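Local coordinates for uncharacterized protein DUF1234 (Pectobacterium atrosepticum SCRI1043, PDB 3BDV) that is probably a hydrolase of the alpha/beta-hydrolase fold, related to the YdeN-like serine hydrolases, whose natural substrate is not known, at residues C89-Q93 with Q94-G98; V62-I65 with R66-L69; E109-F113 with E114-R118; L22-G25 with L26-D30; F141-A144 with Q145-Q149. All blocks are in the same frame, centred on the assembly; numbering follows the deposited sequence. Where two conformers were deposited one is given.

Contact 1 of 5, residues C89-Q93 with Q94-G98; sequences CHVVQ and QGQEG
With CG of His90 anti to the backbone N (chi1 177°) and CG of Gln94 beside its own backbone N (chi1 -60°), the glutamine methylene comes to lie over one face of the imidazole. The pair sits where helix 83-93 ends in a Schellman motif, with Gly95 at positive phi, before strand 99-105 begins. Gln94 CG is 3.7 Å from the ring centroid, a CH-pi contact displaced toward the rim, with NE2 of His90 its nearest ring atom. The ring is fixed from another quarter, since His90 ND1 is hydrogen-bonded to Arg118 O. In the backbone the two bonds of the Schellman motif are Gly95 N to Val92 O (3.0 Å) and a weak one from Gln96 N to Val91 O; Gln94 N also bonds His90 O (2.9 Å). Gln93 extends the other way, its NE2 bonded to Gln120 O. As the chain leaves the helix, Gln96 turns its first methylenes back alongside Val91, with CB 3.2 Å from Val91 CG1, a tight approach. A water bridges the helix end to the outgoing loop, giving one proton to Val92 O at 2.7 Å and the other to Gln96 O.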
# COMPACT_ATOMS: atom_id res chain seq x y z
N CYS A 89 -0.73 -6.14 -5.33
CA CYS A 89 -0.01 -6.49 -6.54
C CYS A 89 -0.78 -7.54 -7.34
O CYS A 89 -0.95 -7.40 -8.53
CB CYS A 89 1.37 -6.98 -6.15
SG CYS A 89 2.36 -7.59 -7.48
N HIS A 90 -1.25 -8.58 -6.67
CA HIS A 90 -1.88 -9.67 -7.35
C HIS A 90 -3.17 -9.19 -8.03
O HIS A 90 -3.47 -9.53 -9.17
CB HIS A 90 -2.14 -10.80 -6.35
CG HIS A 90 -2.87 -11.97 -6.93
ND1 HIS A 90 -2.22 -13.03 -7.54
CD2 HIS A 90 -4.19 -12.27 -6.96
CE1 HIS A 90 -3.11 -13.92 -7.91
NE2 HIS A 90 -4.31 -13.48 -7.58
N VAL A 91 -3.94 -8.37 -7.34
CA VAL A 91 -5.21 -7.90 -7.91
C VAL A 91 -4.98 -7.09 -9.19
O VAL A 91 -5.67 -7.29 -10.17
CB VAL A 91 -6.02 -7.08 -6.90
CG1 VAL A 91 -7.07 -6.22 -7.59
CG2 VAL A 91 -6.63 -8.01 -5.90
N VAL A 92 -3.99 -6.22 -9.19
CA VAL A 92 -3.61 -5.45 -10.39
C VAL A 92 -3.15 -6.40 -11.50
O VAL A 92 -3.60 -6.29 -12.66
CB VAL A 92 -2.52 -4.40 -10.06
CG1 VAL A 92 -2.00 -3.77 -11.37
CG2 VAL A 92 -3.08 -3.32 -9.14
N GLN A 93 -2.33 -7.38 -11.14
CA GLN A 93 -1.81 -8.34 -12.10
C GLN A 93 -2.88 -9.22 -12.73
O GLN A 93 -2.74 -9.67 -13.86
CB GLN A 93 -0.69 -9.21 -11.49
CG GLN A 93 0.61 -8.42 -11.25
CD GLN A 93 1.75 -9.26 -10.74
OE1 GLN A 93 1.54 -10.28 -10.05
NE2 GLN A 93 3.00 -8.82 -11.05
N GLN A 94 -3.97 -9.46 -12.01
CA GLN A 94 -5.05 -10.29 -12.53
C GLN A 94 -6.02 -9.46 -13.33
O GLN A 94 -6.97 -10.00 -13.88
CB GLN A 94 -5.74 -11.02 -11.38
CG GLN A 94 -4.81 -11.93 -10.60
CD GLN A 94 -4.08 -12.90 -11.49
OE1 GLN A 94 -2.85 -13.06 -11.41
NE2 GLN A 94 -4.82 -13.54 -12.35
N GLY A 95 -5.78 -8.15 -13.44
CA GLY A 95 -6.51 -7.29 -14.41
C GLY A 95 -7.69 -6.47 -13.90
O GLY A 95 -8.48 -5.95 -14.70
N GLN A 96 -7.82 -6.37 -12.59
CA GLN A 96 -8.81 -5.52 -11.92
C GLN A 96 -8.85 -4.07 -12.42
O GLN A 96 -7.82 -3.39 -12.44
CB GLN A 96 -8.47 -5.46 -10.42
CG GLN A 96 -9.44 -4.67 -9.60
CD GLN A 96 -10.80 -5.31 -9.62
OE1 GLN A 96 -11.79 -4.68 -9.95
NE2 GLN A 96 -10.84 -6.60 -9.29
N GLU A 97 -10.04 -3.61 -12.80
CA GLU A 97 -10.25 -2.24 -13.27
C GLU A 97 -10.43 -1.28 -12.11
O GLU A 97 -10.73 -1.71 -10.99
CB GLU A 97 -11.50 -2.17 -14.17
CG GLU A 97 -11.35 -2.79 -15.56
CD GLU A 97 -11.66 -1.78 -16.68
OE1 GLU A 97 -12.85 -1.45 -16.89
OE2 GLU A 97 -10.71 -1.32 -17.34
N GLY A 98 -10.27 0.01 -12.39
CA GLY A 98 -10.61 1.10 -11.49
C GLY A 98 -9.51 1.44 -10.51
O GLY A 98 -9.78 2.03 -9.46
O HOH W 1 -5.16 -4.22 -13.41

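Contact 2 of 5, residues V62-I65 with R66-L69; sequences VLAI and RREL. With CA (calcium ion), chain C.
Helix 58-70 packs against the parallel sheet of the alpha/beta-hydrolase fold, and its side chains are sorted by face. On the outer side two arginines fold back over the preceding turn. Val62 CG1 lies over one face of the Arg66 guanidinium, toward its rim and 3.5 Å from NH1. Arg67, bent at chi3 (-67°), swings its guanidinium flat over the backbone, so that Ala64 CA is under its centre, 3.6 Å from CZ; NH2 goes on to Arg49 O. The inner face is apolar: the side chains of Ile65 and Leu69 lie side by side, Ile65 CG2 4.0 Å from Leu69 CD1, and Ile65 also meets Val23 and Leu78 of the sheet. Four i to i+4 bonds hold the turns, among them Arg66 N to Val62 O at 2.9 Å. Ala64 O takes a second donor beside Glu68 N, a water that also donates to Glu68 OE1 and so links it to the helix backbone. That carboxylate leads away from the helix and chelates the calcium through both oxygens, OE1 at 2.5 Å and OE2 at 2.6 Å. Three waters and Arg47 O bring the coordination to six. This is bidentate carboxylate coordination of calcium from a helix that flanks the sheet.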
# COMPACT_ATOMS: atom_id res chain seq x y z
N VAL A 62 -7.83 -10.91 -1.64
CA VAL A 62 -8.27 -10.49 -2.97
C VAL A 62 -9.79 -10.26 -3.00
O VAL A 62 -10.29 -9.28 -3.55
CB VAL A 62 -7.92 -11.55 -4.03
CG1 VAL A 62 -8.77 -11.34 -5.33
CG2 VAL A 62 -6.41 -11.61 -4.29
N LEU A 63 -10.52 -11.17 -2.40
CA LEU A 63 -11.95 -11.04 -2.28
C LEU A 63 -12.29 -9.76 -1.47
O LEU A 63 -13.18 -9.00 -1.86
CB LEU A 63 -12.49 -12.34 -1.67
CG LEU A 63 -13.96 -12.68 -1.65
CD1 LEU A 63 -14.65 -12.19 -2.90
CD2 LEU A 63 -14.06 -14.17 -1.51
N ALA A 64 -11.56 -9.48 -0.38
CA ALA A 64 -11.79 -8.25 0.39
C ALA A 64 -11.53 -6.96 -0.39
O ALA A 64 -12.28 -5.99 -0.27
CB ALA A 64 -11.00 -8.25 1.69
N ILE A 65 -10.46 -6.95 -1.19
CA ILE A 65 -10.14 -5.79 -1.99
C ILE A 65 -11.22 -5.61 -3.08
O ILE A 65 -11.70 -4.50 -3.29
CB ILE A 65 -8.72 -5.88 -2.66
CG1 ILE A 65 -7.60 -5.90 -1.61
CG2 ILE A 65 -8.53 -4.67 -3.63
CD1 ILE A 65 -6.22 -6.38 -2.19
N ARG A 66 -11.54 -6.68 -3.78
CA ARG A 66 -12.63 -6.67 -4.78
C ARG A 66 -13.93 -6.10 -4.17
O ARG A 66 -14.55 -5.20 -4.75
CB ARG A 66 -12.91 -8.07 -5.33
CG ARG A 66 -11.97 -8.58 -6.45
CD ARG A 66 -12.71 -9.45 -7.48
NE ARG A 66 -12.39 -10.88 -7.42
CZ ARG A 66 -11.25 -11.44 -7.88
NH1 ARG A 66 -10.27 -10.69 -8.39
NH2 ARG A 66 -11.08 -12.75 -7.79
N ARG A 67 -14.35 -6.60 -3.00
CA ARG A 67 -15.56 -6.08 -2.33
C ARG A 67 -15.46 -4.59 -2.22
O ARG A 67 -16.37 -3.86 -2.58
CB ARG A 67 -15.74 -6.62 -0.92
CG ARG A 67 -16.11 -8.08 -0.86
CD ARG A 67 -16.64 -8.49 0.52
NE ARG A 67 -15.64 -8.44 1.61
CZ ARG A 67 -14.79 -9.42 1.94
NH1 ARG A 67 -14.74 -10.54 1.24
NH2 ARG A 67 -13.98 -9.26 2.98
N GLU A 68 -14.31 -4.15 -1.73
CA GLU A 68 -14.07 -2.75 -1.49
C GLU A 68 -14.18 -1.92 -2.77
O GLU A 68 -14.73 -0.81 -2.75
CB GLU A 68 -12.67 -2.60 -0.91
CG GLU A 68 -12.44 -1.29 -0.25
CD GLU A 68 -13.10 -1.16 1.09
OE1 GLU A 68 -13.43 -2.17 1.74
OE2 GLU A 68 -13.34 -0.03 1.50
N LEU A 69 -13.64 -2.45 -3.86
CA LEU A 69 -13.61 -1.71 -5.14
C LEU A 69 -14.98 -1.60 -5.77
O LEU A 69 -15.29 -0.61 -6.42
CB LEU A 69 -12.64 -2.36 -6.13
CG LEU A 69 -11.15 -2.26 -5.73
CD1 LEU A 69 -10.31 -2.93 -6.79
CD2 LEU A 69 -10.68 -0.85 -5.49
CA CA C . -14.25 -0.85 3.74
O HOH W 2 -13.44 -5.23 2.01
O HOH W 3 -15.58 -2.65 4.10
O HOH W 4 -16.28 -0.21 2.55
O HOH W 5 -13.79 1.47 3.95

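Contact 3 of 5, residues E109-F113 with E114-R118; sequences EPMRF and EIDDR
Pro110 and Ile115 meet through backbone and side chain alike in a Schellman motif, which ends a short 3-10 turn (110-112) with a left-handed residue, Glu114. It lies in the loop between strands 99-105 and 128-132, at the C-terminal ends of the strands of the alpha/beta-hydrolase sheet. The backbone bonds come first. Pro110 O accepts from two amides, Phe113 N at 3.1 Å and Ile115 N at 3.1 Å, which arrive from opposite faces of its carbonyl plane; one bond closes the 3-10 turn, the other reaches past Glu114. Glu114 N bonds Met111 O at 2.9 Å, the second bond of the Schellman pair. The left-handed backbone of Glu114 (phi 50°) turns the chain so that Ile115 N faces back into the turn. Asp116 N, by contrast, is buried here without a partner in the model.

Apolar contacts fill the inner side. Ile115 CG1, in the crowded position between backbone N and carbonyl carbon (chi1 60°), lies 4.3 Å from Pro110 CB and equally near Phe113 CB. The ring of Phe113 leads away to meet Phe83 edge-to-face, beside the putative nucleophile elbow, and Ile115 also rests on Phe83 and Leu86 of helix 83-93.

On the exposed side Met111 meets Asp116. The chain of Met111, a selenomethionine, doubles back at chi2 and chi3 and passes across the Asp116 carboxylate. The selenium sits 3.8 Å from Asp116 CG, while the terminal methyl CE approaches OD2 at 3.8 Å.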
# COMPACT_ATOMS: atom_id res chain seq x y z
N GLU A 109 8.45 -10.83 0.69
CA GLU A 109 8.89 -11.82 -0.27
C GLU A 109 7.79 -12.87 -0.39
O GLU A 109 7.36 -13.46 0.60
CB GLU A 109 10.22 -12.44 0.24
CG GLU A 109 10.85 -13.43 -0.68
CD GLU A 109 11.43 -12.80 -1.93
OE1 GLU A 109 12.39 -12.01 -1.81
OE2 GLU A 109 10.93 -13.10 -3.02
N PRO A 110 7.29 -13.09 -1.62
CA PRO A 110 6.19 -14.08 -1.74
C PRO A 110 6.39 -15.48 -1.13
O PRO A 110 5.45 -16.08 -0.57
CB PRO A 110 5.99 -14.13 -3.25
CG PRO A 110 6.35 -12.78 -3.70
CD PRO A 110 7.51 -12.38 -2.89
N MSE A 111 7.61 -15.96 -1.12
CA MSE A 111 7.87 -17.27 -0.54
C MSE A 111 7.54 -17.33 0.94
O MSE A 111 7.15 -18.40 1.43
CB MSE A 111 9.33 -17.68 -0.82
CG MSE A 111 9.80 -19.00 -0.20
SE MSE A 111 9.28 -20.38 -1.38
CE MSE A 111 10.60 -20.08 -2.82
N ARG A 112 7.71 -16.21 1.68
CA ARG A 112 7.43 -16.23 3.09
C ARG A 112 6.02 -16.62 3.41
O ARG A 112 5.74 -17.04 4.49
CB ARG A 112 7.67 -14.85 3.70
CG ARG A 112 9.08 -14.31 3.54
CD ARG A 112 10.09 -15.00 4.38
NE ARG A 112 10.54 -16.27 3.88
CZ ARG A 112 11.41 -16.43 2.90
NH1 ARG A 112 11.93 -15.37 2.27
NH2 ARG A 112 11.82 -17.65 2.57
N PHE A 113 5.11 -16.41 2.48
CA PHE A 113 3.72 -16.77 2.67
C PHE A 113 3.28 -17.81 1.63
O PHE A 113 2.07 -18.01 1.41
CB PHE A 113 2.87 -15.50 2.57
CG PHE A 113 3.05 -14.55 3.71
CD1 PHE A 113 2.54 -14.83 4.94
CD2 PHE A 113 3.76 -13.37 3.53
CE1 PHE A 113 2.74 -13.93 5.97
CE2 PHE A 113 3.90 -12.48 4.52
CZ PHE A 113 3.42 -12.76 5.76
N GLU A 114 4.23 -18.53 1.07
CA GLU A 114 3.95 -19.60 0.08
C GLU A 114 3.03 -19.18 -1.05
O GLU A 114 2.12 -19.91 -1.46
CB GLU A 114 3.41 -20.85 0.77
CG GLU A 114 4.37 -21.42 1.81
CD GLU A 114 3.91 -22.74 2.33
OE1 GLU A 114 4.12 -23.75 1.67
OE2 GLU A 114 3.33 -22.78 3.40
N ILE A 115 3.24 -17.96 -1.54
CA ILE A 115 2.52 -17.45 -2.69
C ILE A 115 3.48 -16.97 -3.81
O ILE A 115 3.14 -16.18 -4.68
CB ILE A 115 1.45 -16.38 -2.34
CG1 ILE A 115 2.07 -15.14 -1.66
CG2 ILE A 115 0.31 -17.01 -1.54
CD1 ILE A 115 1.13 -13.95 -1.76
N ASP A 116 4.66 -17.57 -3.80
CA ASP A 116 5.64 -17.43 -4.88
C ASP A 116 5.14 -17.92 -6.22
O ASP A 116 5.72 -17.56 -7.26
CB ASP A 116 6.93 -18.19 -4.52
CG ASP A 116 6.66 -19.63 -4.03
OD1 ASP A 116 5.89 -19.83 -3.04
OD2 ASP A 116 7.26 -20.56 -4.62
N ASP A 117 4.09 -18.75 -6.21
CA ASP A 117 3.48 -19.20 -7.44
C ASP A 117 2.34 -18.32 -7.94
O ASP A 117 1.77 -18.57 -8.99
CB ASP A 117 3.02 -20.66 -7.30
CG ASP A 117 2.00 -20.87 -6.20
OD1 ASP A 117 1.88 -20.06 -5.25
OD2 ASP A 117 1.34 -21.93 -6.25
N ARG A 118 2.04 -17.27 -7.20
CA ARG A 118 0.95 -16.38 -7.55
C ARG A 118 1.32 -14.94 -7.76
O ARG A 118 0.53 -14.15 -8.25
CB ARG A 118 -0.11 -16.53 -6.50
CG ARG A 118 -0.59 -18.00 -6.59
CD ARG A 118 -1.78 -18.28 -5.88
NE ARG A 118 -2.94 -17.65 -6.49
CZ ARG A 118 -4.09 -17.55 -5.86
NH1 ARG A 118 -4.21 -18.00 -4.62
NH2 ARG A 118 -5.11 -16.96 -6.44

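Contact 4 of 5, residues L22-G25 with L26-D30; sequences LVPG and LRDSD
Asp28 OD1 is gripped by two groups: Arg47 NH2 reaches it in a salt bridge, and Ser29 N gives it a weak bond of 2.9 Å from the next residue along. The same oxygen lies against the ring of Pro24, 3.3 Å from CG, the carboxylate and the ring running side by side. Ser29 OG comes to the neighbouring corner of that ring, 3.3 Å from Pro24 CB. OG stands beside its own backbone N (chi1 -68°), and Gln35 OE1 is its further partner. A water joins the two segments on this side, accepting from Gly25 N at 2.8 Å and donating to Ser29 OG. Between them the chain reverses: Asp28 N bonds Gly25 O at 3.1 Å, closing a type II turn with Leu26 and Arg27 at its corners. Arg27, at positive phi, carries its side chain outward. Pro24 O is held by Trp61 NE1. The turn lies in the loop after strand 19-23, and Gly25 touches the residues of the putative nucleophile elbow; in alpha/beta hydrolases the loop after such a strand commonly borders the active site.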
# COMPACT_ATOMS: atom_id res chain seq x y z
N LEU A 22 -6.85 1.52 2.11
CA LEU A 22 -5.85 0.90 2.98
C LEU A 22 -5.99 -0.62 3.02
O LEU A 22 -7.07 -1.12 3.31
CB LEU A 22 -5.95 1.45 4.41
CG LEU A 22 -5.75 2.95 4.50
CD1 LEU A 22 -6.36 3.43 5.83
CD2 LEU A 22 -4.23 3.30 4.38
N VAL A 23 -4.92 -1.32 2.65
CA VAL A 23 -4.84 -2.79 2.69
C VAL A 23 -3.81 -3.30 3.71
O VAL A 23 -2.64 -3.39 3.41
CB VAL A 23 -4.51 -3.38 1.31
CG1 VAL A 23 -4.69 -4.89 1.31
CG2 VAL A 23 -5.39 -2.72 0.18
N PRO A 24 -4.26 -3.63 4.93
CA PRO A 24 -3.35 -4.21 5.93
C PRO A 24 -2.90 -5.61 5.59
O PRO A 24 -3.53 -6.29 4.77
CB PRO A 24 -4.19 -4.20 7.23
CG PRO A 24 -5.26 -3.16 6.95
CD PRO A 24 -5.59 -3.37 5.50
N GLY A 25 -1.82 -6.02 6.25
CA GLY A 25 -1.37 -7.40 6.19
C GLY A 25 -1.89 -8.27 7.33
O GLY A 25 -2.92 -8.00 7.93
N LEU A 26 -1.13 -9.32 7.65
CA LEU A 26 -1.53 -10.29 8.66
C LEU A 26 -1.83 -9.64 10.00
O LEU A 26 -1.08 -8.77 10.47
CB LEU A 26 -0.41 -11.34 8.83
CG LEU A 26 -0.81 -12.72 9.37
CD1 LEU A 26 -1.50 -13.56 8.32
CD2 LEU A 26 0.45 -13.44 9.89
N ARG A 27 -2.91 -10.10 10.63
CA ARG A 27 -3.38 -9.67 11.95
C ARG A 27 -4.03 -8.29 11.95
O ARG A 27 -4.41 -7.81 13.00
CB ARG A 27 -2.28 -9.70 13.03
CG ARG A 27 -1.48 -11.00 13.06
CD ARG A 27 -0.67 -11.13 14.33
NE ARG A 27 0.09 -12.37 14.31
CZ ARG A 27 1.28 -12.52 13.72
NH1 ARG A 27 1.90 -11.50 13.15
NH2 ARG A 27 1.86 -13.70 13.73
N ASP A 28 -4.15 -7.67 10.78
CA ASP A 28 -4.65 -6.30 10.63
C ASP A 28 -3.62 -5.28 11.12
O ASP A 28 -2.63 -5.62 11.75
CB ASP A 28 -5.97 -6.11 11.38
CG ASP A 28 -6.88 -5.08 10.73
OD1 ASP A 28 -6.47 -4.40 9.75
OD2 ASP A 28 -8.01 -4.96 11.19
N SER A 29 -3.87 -4.01 10.86
CA SER A 29 -3.01 -2.96 11.35
C SER A 29 -3.56 -2.43 12.64
O SER A 29 -4.68 -1.93 12.71
CB SER A 29 -2.92 -1.86 10.31
OG SER A 29 -2.21 -2.36 9.19
N ASP A 30 -2.74 -2.51 13.68
CA ASP A 30 -3.19 -2.10 15.00
C ASP A 30 -3.28 -0.57 15.14
O ASP A 30 -3.02 0.20 14.21
CB ASP A 30 -2.28 -2.74 16.07
CG ASP A 30 -0.84 -2.23 16.02
OD1 ASP A 30 -0.59 -1.19 15.40
OD2 ASP A 30 0.06 -2.88 16.60
O HOH W 6 -0.51 -4.51 8.26

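Contact 5 of 5, residues F141-A144 with Q145-Q149; sequences FTRA and QYWAQ
The Arg143 guanidinium lies flat on the Tyr146 ring, planes 11° apart and centres 4.3 Å from each other, an off-centre stack with cation-pi character. Tyr146 CD2 is over one face of the guanidinium, near its rim, and NH1 of Arg143 in turn sits over one face of the ring, offset toward the rim and 3.6 Å from CD2. Trp147 meets the same group differently: its indole plane stands 83° to the guanidinium, with NE1 3.6 Å from Arg143 NH2. Tyr146 CE2 lies over one face of the indole, while Trp147 CD1 lies in plane at the edge of the tyrosine ring. Arg143 reaches this place because its chain is folded at both chi2 and chi3, which brings the charged end back alongside the next turn. Glu109 holds the pair from outside, with OE1 in a salt bridge to Arg143 NE and OE2 bonded to Trp147 NE1, so one carboxylate binds both groups and probably balances the arginine charge. All this stands on helix 141-151, the crossover helix of the beta-alpha-beta unit between strands 128-132 and 154-157. Its successive i to i+4 bonds include Trp147 N to Arg143 O at 2.9 Å and Ala148 N to Ala144 O at 2.8 Å. The ring of Phe141, first residue of the helix, is crossed by the amide of Gln145, planes 34° apart, with CD 3.4 Å from CE2. Phe141 also stacks on His134 and packs against Leu155, and Ala144 faces Ala132 of the sheet.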
# COMPACT_ATOMS: atom_id res chain seq x y z
N PHE A 141 16.50 -5.99 1.36
CA PHE A 141 16.52 -4.82 0.48
C PHE A 141 16.87 -5.17 -0.97
O PHE A 141 16.26 -4.64 -1.91
CB PHE A 141 17.46 -3.75 1.02
CG PHE A 141 17.41 -2.50 0.22
CD1 PHE A 141 16.33 -1.65 0.37
CD2 PHE A 141 18.38 -2.20 -0.72
CE1 PHE A 141 16.23 -0.48 -0.41
CE2 PHE A 141 18.29 -1.06 -1.50
CZ PHE A 141 17.22 -0.20 -1.35
N THR A 142 17.81 -6.08 -1.18
CA THR A 142 18.20 -6.39 -2.55
C THR A 142 17.05 -7.08 -3.27
O THR A 142 16.86 -6.84 -4.46
CB THR A 142 19.56 -7.12 -2.64
OG1 THR A 142 19.48 -8.34 -1.94
CG2 THR A 142 20.67 -6.26 -2.01
N ARG A 143 16.26 -7.88 -2.56
CA ARG A 143 15.10 -8.50 -3.17
C ARG A 143 13.99 -7.51 -3.42
O ARG A 143 13.24 -7.65 -4.39
CB ARG A 143 14.58 -9.70 -2.37
CG ARG A 143 15.46 -10.89 -2.49
CD ARG A 143 15.47 -11.52 -3.85
NE ARG A 143 14.20 -12.17 -4.14
CZ ARG A 143 13.93 -12.86 -5.24
NH1 ARG A 143 14.81 -12.92 -6.20
NH2 ARG A 143 12.74 -13.46 -5.37
N ALA A 144 13.86 -6.53 -2.53
CA ALA A 144 12.93 -5.40 -2.77
C ALA A 144 13.30 -4.71 -4.08
O ALA A 144 12.40 -4.46 -4.93
CB ALA A 144 12.94 -4.38 -1.62
N GLN A 145 14.60 -4.49 -4.31
CA GLN A 145 15.06 -3.95 -5.58
C GLN A 145 14.70 -4.80 -6.79
O GLN A 145 14.27 -4.28 -7.84
CB GLN A 145 16.53 -3.71 -5.56
CG GLN A 145 16.94 -2.59 -4.61
CD GLN A 145 18.43 -2.37 -4.65
OE1 GLN A 145 19.22 -3.20 -4.19
NE2 GLN A 145 18.83 -1.24 -5.24
N TYR A 146 14.88 -6.11 -6.63
CA TYR A 146 14.49 -7.10 -7.68
C TYR A 146 13.01 -6.98 -8.02
O TYR A 146 12.59 -6.89 -9.20
CB TYR A 146 14.81 -8.54 -7.21
CG TYR A 146 14.17 -9.61 -8.06
CD1 TYR A 146 14.74 -9.99 -9.27
CD2 TYR A 146 12.97 -10.22 -7.68
CE1 TYR A 146 14.16 -10.95 -10.05
CE2 TYR A 146 12.35 -11.18 -8.47
CZ TYR A 146 12.94 -11.53 -9.65
OH TYR A 146 12.31 -12.47 -10.41
N TRP A 147 12.18 -7.03 -6.99
CA TRP A 147 10.75 -6.96 -7.24
C TRP A 147 10.31 -5.60 -7.79
O TRP A 147 9.51 -5.55 -8.71
CB TRP A 147 9.98 -7.30 -5.97
CG TRP A 147 10.03 -8.77 -5.66
CD1 TRP A 147 10.74 -9.40 -4.67
CD2 TRP A 147 9.35 -9.79 -6.37
NE1 TRP A 147 10.52 -10.76 -4.73
CE2 TRP A 147 9.67 -11.02 -5.77
CE3 TRP A 147 8.48 -9.78 -7.46
CZ2 TRP A 147 9.18 -12.21 -6.26
CZ3 TRP A 147 7.96 -10.97 -7.90
CH2 TRP A 147 8.30 -12.17 -7.32
N ALA A 148 10.83 -4.52 -7.24
CA ALA A 148 10.48 -3.17 -7.71
C ALA A 148 10.82 -3.07 -9.21
O ALA A 148 9.99 -2.62 -9.99
CB ALA A 148 11.20 -2.09 -6.88
N GLN A 149 12.00 -3.54 -9.61
CA GLN A 149 12.44 -3.46 -10.98
C GLN A 149 11.53 -4.31 -11.84
O GLN A 149 11.03 -3.87 -12.89
CB GLN A 149 13.89 -3.90 -11.13
CG GLN A 149 14.47 -3.78 -12.53
CD GLN A 149 15.96 -4.20 -12.58
OE1 GLN A 149 16.35 -5.21 -11.97
NE2 GLN A 149 16.79 -3.43 -13.28

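In the fold
Contacts 1 and 2 join two neighbouring helices, 58-70 and 83-93: their centres are 11 Å apart, and His90 CD2 meets Val62 CG2 at 3.5 Å. Contact 2 reaches contact 4 through the sheet strand, where Ile65 CD1 lies 4.1 Å from Val23 CG1. Contact 3 is tied to contact 5 by Glu109, and to contact 1 by the bond from His90 ND1 to Arg118 O (3.1 Å). Contacts 3 and 4, centres 18 Å apart, both touch residues of the putative nucleophile elbow, so they probably border the active site. Calcium is bound at Glu68 of contact 2, whereas the side chain of Asp116 in contact 3 lies about 5 Å from another bound calcium.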